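Local coordinates for elongation factor 1-gamma 1 (Saccharomyces cerevisiae, PDB 1NHY), which serves as a subunit of the eukaryotic elongation factor 1 complex in protein synthesis, here represented by its N-terminal GST-like domain, which mediates interaction with eEFB1, at residues A[113-118]-A[170-175]; A[142-147]-A[186-191]. One frame throughout, in Å; residues are numbered along the deposited sequence.

Contact 1: A[113-118]-A[170-175]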
ATOM      1  N   ASN A 113       2.303  -9.508  13.493  1.00 65.66           N
ATOM      2  CA  ASN A 113       2.332 -10.811  14.136  1.00 66.70           C
ATOM      3  C   ASN A 113       3.480 -11.619  13.599  1.00 67.93           C
ATOM      4  O   ASN A 113       3.649 -12.779  13.954  1.00 69.21           O
ATOM      5  CB  ASN A 113       1.026 -11.561  13.907  1.00 65.20           C
ATOM      6  CG  ASN A 113      -0.063 -11.063  14.804  1.00 65.38           C
ATOM      7  OD1 ASN A 113      -1.169 -11.595  14.816  1.00 66.78           O
ATOM      8  ND2 ASN A 113       0.244 -10.029  15.579  1.00 65.15           N
ATOM      9  N   THR A 114       4.273 -10.997  12.735  1.00 68.18           N
ATOM     10  CA  THR A 114       5.408 -11.677  12.152  1.00 68.02           C
ATOM     11  C   THR A 114       6.563 -10.704  12.002  1.00 68.54           C
ATOM     12  O   THR A 114       7.493 -10.729  12.791  1.00 68.96           O
ATOM     13  CB  THR A 114       5.055 -12.263  10.783  1.00 68.29           C
ATOM     14  OG1 THR A 114       4.748 -11.194   9.878  1.00 69.85           O
ATOM     15  CG2 THR A 114       3.849 -13.176  10.889  1.00 66.99           C
ATOM     16  N   ILE A 115       6.508  -9.833  11.005  1.00 68.76           N
ATOM     17  CA  ILE A 115       7.600  -8.895  10.817  1.00 70.24           C
ATOM     18  C   ILE A 115       7.979  -8.222  12.132  1.00 72.26           C
ATOM     19  O   ILE A 115       9.101  -8.369  12.586  1.00 72.17           O
ATOM     20  CB  ILE A 115       7.267  -7.809   9.746  1.00 70.28           C
ATOM     21  CG1 ILE A 115       7.416  -8.403   8.339  1.00 69.08           C
ATOM     22  CG2 ILE A 115       8.183  -6.585   9.921  1.00 69.04           C
ATOM     23  CD1 ILE A 115       6.458  -9.535   8.047  1.00 68.13           C
ATOM     24  N   VAL A 116       7.048  -7.507  12.751  1.00 74.82           N
ATOM     25  CA  VAL A 116       7.345  -6.819  14.008  1.00 77.22           C
ATOM     26  C   VAL A 116       8.038  -7.727  15.030  1.00 78.35           C
ATOM     27  O   VAL A 116       9.096  -7.376  15.547  1.00 77.84           O
ATOM     28  CB  VAL A 116       6.063  -6.234  14.656  1.00 78.25           C
ATOM     29  CG1 VAL A 116       6.445  -5.302  15.797  1.00 78.10           C
ATOM     30  CG2 VAL A 116       5.227  -5.503  13.610  1.00 77.86           C
ATOM     31  N   PRO A 117       7.447  -8.901  15.344  1.00 79.38           N
ATOM     32  CA  PRO A 117       8.049  -9.826  16.311  1.00 81.05           C
ATOM     33  C   PRO A 117       9.463 -10.247  15.890  1.00 82.62           C
ATOM     34  O   PRO A 117      10.437  -9.998  16.606  1.00 83.46           O
ATOM     35  CB  PRO A 117       7.076 -11.001  16.311  1.00 80.01           C
ATOM     36  CG  PRO A 117       5.772 -10.349  16.018  1.00 78.78           C
ATOM     37  CD  PRO A 117       6.135  -9.408  14.904  1.00 79.07           C
ATOM     38  N   LEU A 118       9.566 -10.885  14.725  1.00 83.16           N
ATOM     39  CA  LEU A 118      10.855 -11.324  14.211  1.00 83.89           C
ATOM     40  C   LEU A 118      11.860 -10.196  14.224  1.00 85.32           C
ATOM     41  O   LEU A 118      12.927 -10.318  14.816  1.00 85.77           O
ATOM     42  CB  LEU A 118      10.721 -11.832  12.784  1.00 82.97           C
ATOM     43  CG  LEU A 118       9.894 -13.103  12.665  1.00 82.79           C
ATOM     44  CD1 LEU A 118       9.750 -13.476  11.202  1.00 82.64           C
ATOM     45  CD2 LEU A 118      10.563 -14.211  13.446  1.00 82.38           C
ATOM     46  N   THR A 170       5.184  -5.268   0.202  1.00 63.27           N
ATOM     47  CA  THR A 170       6.545  -4.785   0.399  1.00 65.69           C
ATOM     48  C   THR A 170       7.286  -5.386   1.612  1.00 67.17           C
ATOM     49  O   THR A 170       8.099  -6.297   1.440  1.00 66.92           O
ATOM     50  CB  THR A 170       6.516  -3.268   0.461  1.00 65.89           C
ATOM     51  OG1 THR A 170       5.928  -2.789  -0.755  1.00 66.15           O
ATOM     52  CG2 THR A 170       7.904  -2.701   0.599  1.00 66.35           C
ATOM     53  N   ARG A 171       7.007  -4.909   2.823  1.00 68.90           N
ATOM     54  CA  ARG A 171       7.679  -5.442   4.015  1.00 70.53           C
ATOM     55  C   ARG A 171       7.832  -6.974   4.034  1.00 71.35           C
ATOM     56  O   ARG A 171       8.799  -7.498   4.580  1.00 71.34           O
ATOM     57  CB  ARG A 171       6.945  -4.989   5.274  1.00 70.96           C
ATOM     58  CG  ARG A 171       6.838  -3.473   5.397  1.00 72.88           C
ATOM     59  CD  ARG A 171       8.201  -2.795   5.589  1.00 73.59           C
ATOM     60  NE  ARG A 171       8.378  -1.644   4.702  1.00 74.26           N
ATOM     61  CZ  ARG A 171       8.926  -0.481   5.057  1.00 73.67           C
ATOM     62  NH1 ARG A 171       9.359  -0.298   6.300  1.00 75.28           N
ATOM     63  NH2 ARG A 171       9.050   0.500   4.168  1.00 70.00           N
ATOM     64  N   TYR A 172       6.880  -7.699   3.461  1.00 72.31           N
ATOM     65  CA  TYR A 172       7.008  -9.154   3.424  1.00 73.83           C
ATOM     66  C   TYR A 172       8.154  -9.557   2.480  1.00 74.84           C
ATOM     67  O   TYR A 172       8.935 -10.457   2.784  1.00 75.67           O
ATOM     68  CB  TYR A 172       5.708  -9.789   2.955  1.00 73.60           C
ATOM     69  CG  TYR A 172       4.658  -9.897   4.022  1.00 74.10           C
ATOM     70  CD1 TYR A 172       4.779 -10.824   5.055  1.00 74.34           C
ATOM     71  CD2 TYR A 172       3.519  -9.097   3.985  1.00 75.51           C
ATOM     72  CE1 TYR A 172       3.782 -10.957   6.028  1.00 74.52           C
ATOM     73  CE2 TYR A 172       2.520  -9.220   4.951  1.00 75.73           C
ATOM     74  CZ  TYR A 172       2.658 -10.151   5.968  1.00 74.90           C
ATOM     75  OH  TYR A 172       1.658 -10.281   6.901  1.00 73.73           O
ATOM     76  N   PHE A 173       8.256  -8.889   1.335  1.00 74.47           N
ATOM     77  CA  PHE A 173       9.317  -9.194   0.392  1.00 74.04           C
ATOM     78  C   PHE A 173      10.655  -8.779   0.939  1.00 74.92           C
ATOM     79  O   PHE A 173      11.678  -9.060   0.345  1.00 75.44           O
ATOM     80  CB  PHE A 173       9.092  -8.484  -0.935  1.00 72.51           C
ATOM     81  CG  PHE A 173       8.117  -9.174  -1.812  1.00 69.91           C
ATOM     82  CD1 PHE A 173       8.329 -10.490  -2.195  1.00 68.72           C
ATOM     83  CD2 PHE A 173       6.954  -8.532  -2.207  1.00 69.53           C
ATOM     84  CE1 PHE A 173       7.398 -11.165  -2.956  1.00 69.48           C
ATOM     85  CE2 PHE A 173       6.006  -9.196  -2.973  1.00 69.71           C
ATOM     86  CZ  PHE A 173       6.227 -10.523  -3.347  1.00 70.58           C
ATOM     87  N   GLU A 174      10.658  -8.105   2.074  1.00 76.02           N
ATOM     88  CA  GLU A 174      11.914  -7.666   2.651  1.00 76.45           C
ATOM     89  C   GLU A 174      12.344  -8.491   3.843  1.00 76.99           C
ATOM     90  O   GLU A 174      13.518  -8.498   4.195  1.00 77.73           O
ATOM     91  CB  GLU A 174      11.811  -6.208   3.069  1.00 75.89           C
ATOM     92  CG  GLU A 174      11.469  -5.309   1.926  1.00 77.89           C
ATOM     93  CD  GLU A 174      11.632  -3.845   2.270  1.00 79.85           C
ATOM     94  OE1 GLU A 174      10.987  -3.379   3.240  1.00 81.03           O
ATOM     95  OE2 GLU A 174      12.411  -3.161   1.565  1.00 80.99           O
ATOM     96  N   SER A 175      11.408  -9.199   4.463  1.00 77.09           N
ATOM     97  CA  SER A 175      11.768  -9.963   5.638  1.00 77.90           C
ATOM     98  C   SER A 175      11.308 -11.398   5.611  1.00 79.63           C
ATOM     99  O   SER A 175      11.884 -12.235   6.284  1.00 80.85           O
ATOM    100  CB  SER A 175      11.198  -9.288   6.886  1.00 77.06           C
ATOM    101  OG  SER A 175      11.327  -7.879   6.810  1.00 78.02           O
TER
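Ile-115 points its side chain at the last turn of helix 160-175 and crosses Tyr-172 obliquely. Its terminal CD1 lies 3.6 Å from Tyr-172 CE1, on the flank of the ring that carries CD1 and CE1. The isoleucine keeps CG1 beside its backbone N, anti to the carbonyl carbon (chi1 -78°), which directs this longer branch toward helix 160-175. Lower down the same branch, CG1 is 4.1 Å from Ser-175 CB and equally far from the carbonyl oxygen of Arg-171, so the isoleucine lies against both backbone and side chains of the helix. Thr-114, just before helix 115-118, stands at about a right angle to the tyrosine; Thr-114 OG1 is 4.0 Å from Tyr-172 CE1, a van der Waals neighbour, and the hydroxyl's own hydrogen bond is with the carbonyl of Gln-110. The phenol OH reaches the carbonyl of Leu-107, and the ring meets that of Phe-177. Arg-171 contributes mainly its base and turns its guanidinium group away toward a sulfate ion, probably from the crystallisation liquor. This is helix-end packing in the all-helical C-terminal part of the GST-like fold: the contact is apolar, while the buried hydroxyls of Thr-114 and Tyr-172 are satisfied by backbone carbonyls beyond it.

Contact 2: A[142-147]-A[186-191]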
ATOM      1  N   ILE A 142      -4.541 -16.901  -1.688  1.00 60.32           N
ATOM      2  CA  ILE A 142      -5.683 -16.241  -2.320  1.00 60.43           C
ATOM      3  C   ILE A 142      -5.181 -15.399  -3.485  1.00 59.58           C
ATOM      4  O   ILE A 142      -5.772 -15.391  -4.577  1.00 58.56           O
ATOM      5  CB  ILE A 142      -6.404 -15.282  -1.356  1.00 61.97           C
ATOM      6  CG1 ILE A 142      -6.812 -16.020  -0.087  1.00 63.52           C
ATOM      7  CG2 ILE A 142      -7.652 -14.723  -2.029  1.00 61.72           C
ATOM      8  CD1 ILE A 142      -7.850 -17.094  -0.351  1.00 66.30           C
ATOM      9  N   PHE A 143      -4.091 -14.680  -3.220  1.00 58.45           N
ATOM     10  CA  PHE A 143      -3.455 -13.825  -4.204  1.00 57.43           C
ATOM     11  C   PHE A 143      -2.901 -14.620  -5.363  1.00 58.56           C
ATOM     12  O   PHE A 143      -3.314 -14.426  -6.509  1.00 58.13           O
ATOM     13  CB  PHE A 143      -2.338 -13.047  -3.544  1.00 54.64           C
ATOM     14  CG  PHE A 143      -2.807 -11.828  -2.860  1.00 52.05           C
ATOM     15  CD1 PHE A 143      -2.809 -10.604  -3.520  1.00 50.61           C
ATOM     16  CD2 PHE A 143      -3.287 -11.899  -1.569  1.00 51.19           C
ATOM     17  CE1 PHE A 143      -3.293  -9.457  -2.902  1.00 49.70           C
ATOM     18  CE2 PHE A 143      -3.775 -10.753  -0.937  1.00 51.32           C
ATOM     19  CZ  PHE A 143      -3.776  -9.525  -1.608  1.00 49.38           C
ATOM     20  N   GLU A 144      -1.954 -15.507  -5.057  1.00 59.81           N
ATOM     21  CA  GLU A 144      -1.330 -16.349  -6.081  1.00 61.83           C
ATOM     22  C   GLU A 144      -2.361 -17.002  -6.959  1.00 62.43           C
ATOM     23  O   GLU A 144      -2.224 -16.995  -8.178  1.00 63.31           O
ATOM     24  CB  GLU A 144      -0.489 -17.474  -5.468  1.00 63.20           C
ATOM     25  CG  GLU A 144       1.012 -17.229  -5.409  1.00 65.80           C
ATOM     26  CD  GLU A 144       1.729 -17.345  -6.759  1.00 67.13           C
ATOM     27  OE1 GLU A 144       1.891 -18.473  -7.290  1.00 66.78           O
ATOM     28  OE2 GLU A 144       2.151 -16.293  -7.282  1.00 68.49           O
ATOM     29  N   ASN A 145      -3.389 -17.588  -6.354  1.00 62.72           N
ATOM     30  CA  ASN A 145      -4.400 -18.245  -7.162  1.00 63.84           C
ATOM     31  C   ASN A 145      -4.989 -17.304  -8.179  1.00 62.97           C
ATOM     32  O   ASN A 145      -5.258 -17.705  -9.302  1.00 64.56           O
ATOM     33  CB  ASN A 145      -5.538 -18.793  -6.319  1.00 68.03           C
ATOM     34  CG  ASN A 145      -5.089 -19.877  -5.379  1.00 71.82           C
ATOM     35  OD1 ASN A 145      -4.358 -20.794  -5.777  1.00 73.27           O
ATOM     36  ND2 ASN A 145      -5.530 -19.790  -4.113  1.00 73.19           N
ATOM     37  N   ARG A 146      -5.204 -16.050  -7.796  1.00 61.27           N
ATOM     38  CA  ARG A 146      -5.787 -15.104  -8.730  1.00 60.11           C
ATOM     39  C   ARG A 146      -4.771 -14.596  -9.750  1.00 59.86           C
ATOM     40  O   ARG A 146      -5.062 -14.569 -10.954  1.00 59.49           O
ATOM     41  CB  ARG A 146      -6.439 -13.951  -7.953  1.00 60.38           C
ATOM     42  CG  ARG A 146      -6.213 -12.567  -8.515  1.00 60.30           C
ATOM     43  CD  ARG A 146      -6.863 -12.366  -9.867  1.00 61.46           C
ATOM     44  NE  ARG A 146      -8.312 -12.282  -9.782  1.00 62.67           N
ATOM     45  CZ  ARG A 146      -9.079 -11.693 -10.695  1.00 63.25           C
ATOM     46  NH1 ARG A 146      -8.545 -11.133 -11.767  1.00 60.79           N
ATOM     47  NH2 ARG A 146     -10.390 -11.645 -10.526  1.00 65.76           N
ATOM     48  N   LEU A 147      -3.581 -14.217  -9.268  1.00 59.78           N
ATOM     49  CA  LEU A 147      -2.517 -13.700 -10.124  1.00 58.75           C
ATOM     50  C   LEU A 147      -2.013 -14.722 -11.123  1.00 60.50           C
ATOM     51  O   LEU A 147      -1.256 -14.396 -12.039  1.00 62.18           O
ATOM     52  CB  LEU A 147      -1.336 -13.225  -9.289  1.00 55.94           C
ATOM     53  CG  LEU A 147      -1.330 -11.786  -8.786  1.00 56.33           C
ATOM     54  CD1 LEU A 147      -2.234 -10.908  -9.638  1.00 55.58           C
ATOM     55  CD2 LEU A 147      -1.777 -11.783  -7.361  1.00 59.18           C
ATOM     56  N   PRO A 186       5.368 -17.466  -7.972  1.00 64.39           N
ATOM     57  CA  PRO A 186       5.697 -16.686  -9.170  1.00 62.81           C
ATOM     58  C   PRO A 186       4.743 -15.546  -9.432  1.00 61.66           C
ATOM     59  O   PRO A 186       5.147 -14.385  -9.486  1.00 61.33           O
ATOM     60  CB  PRO A 186       5.626 -17.718 -10.288  1.00 62.64           C
ATOM     61  CG  PRO A 186       5.939 -18.981  -9.604  1.00 63.06           C
ATOM     62  CD  PRO A 186       5.142 -18.872  -8.333  1.00 63.89           C
ATOM     63  N   ALA A 187       3.475 -15.903  -9.617  1.00 60.73           N
ATOM     64  CA  ALA A 187       2.431 -14.932  -9.899  1.00 59.92           C
ATOM     65  C   ALA A 187       2.598 -13.674  -9.048  1.00 59.29           C
ATOM     66  O   ALA A 187       2.680 -12.566  -9.585  1.00 59.57           O
ATOM     67  CB  ALA A 187       1.058 -15.562  -9.659  1.00 60.50           C
ATOM     68  N   ILE A 188       2.654 -13.852  -7.728  1.00 57.59           N
ATOM     69  CA  ILE A 188       2.808 -12.732  -6.809  1.00 56.67           C
ATOM     70  C   ILE A 188       4.001 -11.873  -7.230  1.00 55.38           C
ATOM     71  O   ILE A 188       3.899 -10.642  -7.291  1.00 55.50           O
ATOM     72  CB  ILE A 188       3.029 -13.223  -5.356  1.00 58.76           C
ATOM     73  CG1 ILE A 188       1.905 -14.181  -4.956  1.00 59.00           C
ATOM     74  CG2 ILE A 188       3.088 -12.033  -4.398  1.00 58.43           C
ATOM     75  CD1 ILE A 188       0.527 -13.597  -5.112  1.00 61.27           C
ATOM     76  N   VAL A 189       5.122 -12.531  -7.528  1.00 53.74           N
ATOM     77  CA  VAL A 189       6.334 -11.826  -7.947  1.00 52.26           C
ATOM     78  C   VAL A 189       6.100 -11.063  -9.244  1.00 52.66           C
ATOM     79  O   VAL A 189       6.310  -9.846  -9.307  1.00 52.51           O
ATOM     80  CB  VAL A 189       7.496 -12.797  -8.154  1.00 49.83           C
ATOM     81  CG1 VAL A 189       8.738 -12.017  -8.498  1.00 46.90           C
ATOM     82  CG2 VAL A 189       7.707 -13.625  -6.900  1.00 47.17           C
ATOM     83  N   ARG A 190       5.676 -11.788 -10.274  1.00 52.92           N
ATOM     84  CA  ARG A 190       5.374 -11.186 -11.564  1.00 54.34           C
ATOM     85  C   ARG A 190       4.609  -9.879 -11.322  1.00 56.37           C
ATOM     86  O   ARG A 190       5.084  -8.784 -11.658  1.00 58.14           O
ATOM     87  CB  ARG A 190       4.508 -12.141 -12.382  1.00 54.87           C
ATOM     88  CG  ARG A 190       3.992 -11.534 -13.661  1.00 56.62           C
ATOM     89  CD  ARG A 190       3.097 -12.495 -14.402  1.00 60.10           C
ATOM     90  NE  ARG A 190       1.869 -12.811 -13.681  1.00 62.29           N
ATOM     91  CZ  ARG A 190       0.975 -11.908 -13.285  1.00 63.82           C
ATOM     92  NH1 ARG A 190       1.162 -10.611 -13.524  1.00 61.82           N
ATOM     93  NH2 ARG A 190      -0.135 -12.310 -12.676  1.00 64.49           N
ATOM     94  N   TRP A 191       3.423 -10.036 -10.719  1.00 56.66           N
ATOM     95  CA  TRP A 191       2.504  -8.963 -10.365  1.00 55.31           C
ATOM     96  C   TRP A 191       3.192  -7.842  -9.593  1.00 55.16           C
ATOM     97  O   TRP A 191       3.091  -6.665  -9.952  1.00 55.11           O
ATOM     98  CB  TRP A 191       1.360  -9.554  -9.516  1.00 54.84           C
ATOM     99  CG  TRP A 191       0.479  -8.540  -8.778  1.00 54.20           C
ATOM    100  CD1 TRP A 191      -0.501  -7.740  -9.317  1.00 52.89           C
ATOM    101  CD2 TRP A 191       0.579  -8.165  -7.390  1.00 52.50           C
ATOM    102  NE1 TRP A 191      -1.002  -6.891  -8.355  1.00 53.55           N
ATOM    103  CE2 TRP A 191      -0.361  -7.127  -7.166  1.00 51.60           C
ATOM    104  CE3 TRP A 191       1.374  -8.604  -6.321  1.00 52.24           C
ATOM    105  CZ2 TRP A 191      -0.524  -6.512  -5.914  1.00 49.89           C
ATOM    106  CZ3 TRP A 191       1.215  -7.994  -5.076  1.00 52.28           C
ATOM    107  CH2 TRP A 191       0.267  -6.956  -4.884  1.00 51.12           C
TER
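A bend at chi2 (-74°) turns the Glu-144 carboxylate onto the first turn of helix 186-197, and Ile-188 answers with CG1 set beside its backbone N (chi1 -54°), which brings CG1 and CD1 up against the glutamate's CB and CG, the two chains slanting across each other. Glu-144 OE2 accepts a hydrogen bond from Ile-188 N, its exact length doubtful because OE2 sits too close to a neighbour in the model; Glu-144 OE1 faces Pro-186 CD at 3.4 Å. The negative group at a helix N-terminus probably gains from the helix dipole. With an alanine here the amide of Ile-188 would probably lose this acceptor, and Ile-188 CG1 its packing against the glutamate CG. The two helices, both in the helical C-terminal part of the GST-like fold, cross at 74° with their local axes 8.1 Å apart, and Leu-147 is the knob between them, set in a hole formed by Ala-187, Ile-188, Arg-190 and Trp-191. Leu-147 CB rests on Ala-187 CB at 3.4 Å, its CG abuts Trp-191 CB, and CD2 lies over one face of the indole, offset toward the rim. The indole NE1 is hydrogen-bonded to Asp-162. Arg-190, bent at chi3, brings its guanidinium edge to the Leu-147 carbonyl, NH2 donating to O in a bond modelled very short; weak ones reach the Tyr-150 and Thr-151 carbonyls.

How the contacts relate
From the N terminus, the chain passes the thioredoxin-like part before reaching 113-118, the first half of contact 1. It then runs through helix 126-147, whose last turn, 142-147, opens contact 2. Helix 160-175 returns to close contact 1 with its final turn, after 51 intervening residues, and helix 186-197 closes contact 2 after 38. The segments therefore alternate, and the two loops cross rather than nest. Their centres lie about 19 Å apart, yet the second halves touch, Phe-173 CZ packing on Ile-188 CG2 at 3.6 Å. Together they tie helices 115-118, 126-147, 160-175 and 186-197 together in the helical C-terminal part of the GST-like fold.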